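Cysteine synthase (PDB 5Z5C) is a pyridoxal 5'-phosphate-dependent enzyme that produces hydrogen sulfide, probably from L-cysteine, and may also have cysteine synthase activity. Local coordinates at residues I98-P101 and D102-E106. Residues are numbered along the deposited sequence; the frame is centred on the assembly and turned at random.
Sequences IYMP and DWMSE
A type I beta turn runs from Pro101 to Met104, with Asp102 and Trp103 at its corners, taking the chain off the end of strand 96-101, and a weak backbone hydrogen bond from Met104 N to Pro101 O, 3.4 Å long, spans it. The bond is nearly straight, 163° at the hydrogen, so its weakness lies in its length. Two side chains of the turn come back onto the proline. Trp103 lays its indole against the proline ring, and CB of Pro101 sits 3.7 Å from the centroid of the six-membered ring, only 8° from the ring normal: a CH-pi contact made over one face of the benzo ring. What turns the indole back is chi1 of 63°, which sets CG between the backbone N and the carbonyl carbon. Arg124 makes a cation-pi contact with the same tryptophan. Strand 96-101 runs parallel between strands 73-76 and 120-122, and the turn begins the loop leading to helix 111-114, a strand-to-loop junction of the fold-type II pyridoxal-phosphate enzyme fold; Met104 is about 13 Å, side chain to ligand, from the bound cofactor. That methionine touches Pro101 with two of its atoms. Its CG rests 3.2 Å from Pro101 O and 4.0 Å from Pro101 CD, while the methyl CE, brought round by bends at chi2 and chi3, reaches to 4.1 Å from Pro101 CB. The thioether sulfur of Met100, the residue before Pro101 in the strand, adds a looser apolar touch, SD to Met104 CB at 4.1 Å. Phe129 and Ser132 pack on Pro101, Ile112 and Leu121 touch Met100, and Ser78 lies against Met104.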
loop_
_atom_site.group_PDB
_atom_site.type_symbol
_atom_site.label_atom_id
_atom_site.label_comp_id
_atom_site.label_asym_id
_atom_site.label_seq_id
_atom_site.Cartn_x
_atom_site.Cartn_y
_atom_site.Cartn_z
ATOM N N ILE B 98 4.181 -12.439 -18.172
ATOM C CA ILE B 98 2.923 -12.870 -17.600
ATOM C C ILE B 98 1.974 -13.254 -18.699
ATOM O O ILE B 98 1.720 -12.461 -19.594
ATOM C CB ILE B 98 2.248 -11.781 -16.734
ATOM C CG1 ILE B 98 3.203 -11.232 -15.662
ATOM C CG2 ILE B 98 0.992 -12.341 -16.083
ATOM C CD1 ILE B 98 3.708 -12.257 -14.666
ATOM N N TYR B 99 1.436 -14.471 -18.601
ATOM C CA TYR B 99 0.363 -14.921 -19.489
ATOM C C TYR B 99 -0.976 -14.807 -18.758
ATOM O O TYR B 99 -1.106 -15.223 -17.593
ATOM C CB TYR B 99 0.583 -16.385 -19.940
ATOM C CG TYR B 99 1.754 -16.570 -20.894
ATOM C CD1 TYR B 99 3.056 -16.666 -20.417
ATOM C CD2 TYR B 99 1.553 -16.651 -22.269
ATOM C CE1 TYR B 99 4.132 -16.840 -21.287
ATOM C CE2 TYR B 99 2.621 -16.825 -23.145
ATOM C CZ TYR B 99 3.902 -16.917 -22.642
ATOM O OH TYR B 99 4.968 -17.086 -23.489
ATOM N N MET B 100 -1.956 -14.237 -19.451
ATOM C CA MET B 100 -3.316 -14.128 -18.938
ATOM C C MET B 100 -4.312 -14.120 -20.109
ATOM O O MET B 100 -3.896 -13.901 -21.275
ATOM C CB MET B 100 -3.459 -12.877 -18.065
ATOM C CG MET B 100 -3.384 -11.561 -18.821
ATOM S SD MET B 100 -3.551 -10.096 -17.786
ATOM C CE MET B 100 -1.947 -10.051 -16.992
ATOM N N PRO B 101 -5.614 -14.374 -19.818
ATOM C CA PRO B 101 -6.647 -14.322 -20.871
ATOM C C PRO B 101 -6.907 -12.925 -21.416
ATOM O O PRO B 101 -6.685 -11.946 -20.712
ATOM C CB PRO B 101 -7.896 -14.864 -20.174
ATOM C CG PRO B 101 -7.375 -15.717 -19.062
ATOM C CD PRO B 101 -6.138 -15.003 -18.585
ATOM N N ASP B 102 -7.381 -12.858 -22.665
ATOM C CA ASP B 102 -7.504 -11.577 -23.401
ATOM C C ASP B 102 -8.717 -10.691 -23.019
ATOM O O ASP B 102 -8.794 -9.555 -23.448
ATOM C CB ASP B 102 -7.405 -11.778 -24.922
ATOM C CG ASP B 102 -8.514 -12.636 -25.512
ATOM O OD1 ASP B 102 -9.453 -13.002 -24.765
ATOM O OD2 ASP B 102 -8.430 -12.970 -26.733
ATOM N N TRP B 103 -9.649 -11.237 -22.239
ATOM C CA TRP B 103 -10.803 -10.490 -21.704
ATOM C C TRP B 103 -10.577 -9.901 -20.273
ATOM O O TRP B 103 -11.506 -9.324 -19.695
ATOM C CB TRP B 103 -12.071 -11.370 -21.737
ATOM C CG TRP B 103 -12.012 -12.608 -20.867
ATOM C CD1 TRP B 103 -12.272 -12.682 -19.523
ATOM C CD2 TRP B 103 -11.668 -13.938 -21.280
ATOM N NE1 TRP B 103 -12.106 -13.975 -19.075
ATOM C CE2 TRP B 103 -11.743 -14.769 -20.130
ATOM C CE3 TRP B 103 -11.294 -14.511 -22.507
ATOM C CZ2 TRP B 103 -11.462 -16.145 -20.173
ATOM C CZ3 TRP B 103 -11.022 -15.883 -22.555
ATOM C CH2 TRP B 103 -11.105 -16.683 -21.393
ATOM N N MET B 104 -9.371 -10.046 -19.706
ATOM C CA MET B 104 -9.044 -9.446 -18.381
ATOM C C MET B 104 -9.049 -7.933 -18.507
ATOM O O MET B 104 -8.647 -7.417 -19.527
ATOM C CB MET B 104 -7.656 -9.870 -17.903
ATOM C CG MET B 104 -7.494 -11.350 -17.640
ATOM S SD MET B 104 -8.521 -11.905 -16.270
ATOM C CE MET B 104 -9.792 -12.812 -17.148
ATOM N N SER B 105 -9.480 -7.233 -17.469
ATOM C CA SER B 105 -9.717 -5.783 -17.544
ATOM C C SER B 105 -8.444 -4.969 -17.756
ATOM O O SER B 105 -7.339 -5.432 -17.429
ATOM C CB SER B 105 -10.398 -5.268 -16.274
ATOM O OG SER B 105 -9.487 -5.190 -15.191
ATOM N N GLU B 106 -8.645 -3.749 -18.265
ATOM C CA GLU B 106 -7.580 -2.773 -18.552
ATOM C C GLU B 106 -6.804 -2.461 -17.253
ATOM O O GLU B 106 -5.581 -2.453 -17.245
ATOM C CB GLU B 106 -8.161 -1.500 -19.248
ATOM C CG GLU B 106 -8.357 -0.177 -18.437
ATOM C CD GLU B 106 -9.531 -0.112 -17.459
ATOM O OE1 GLU B 106 -10.093 -1.175 -17.100
ATOM O OE2 GLU B 106 -9.871 1.011 -17.023
#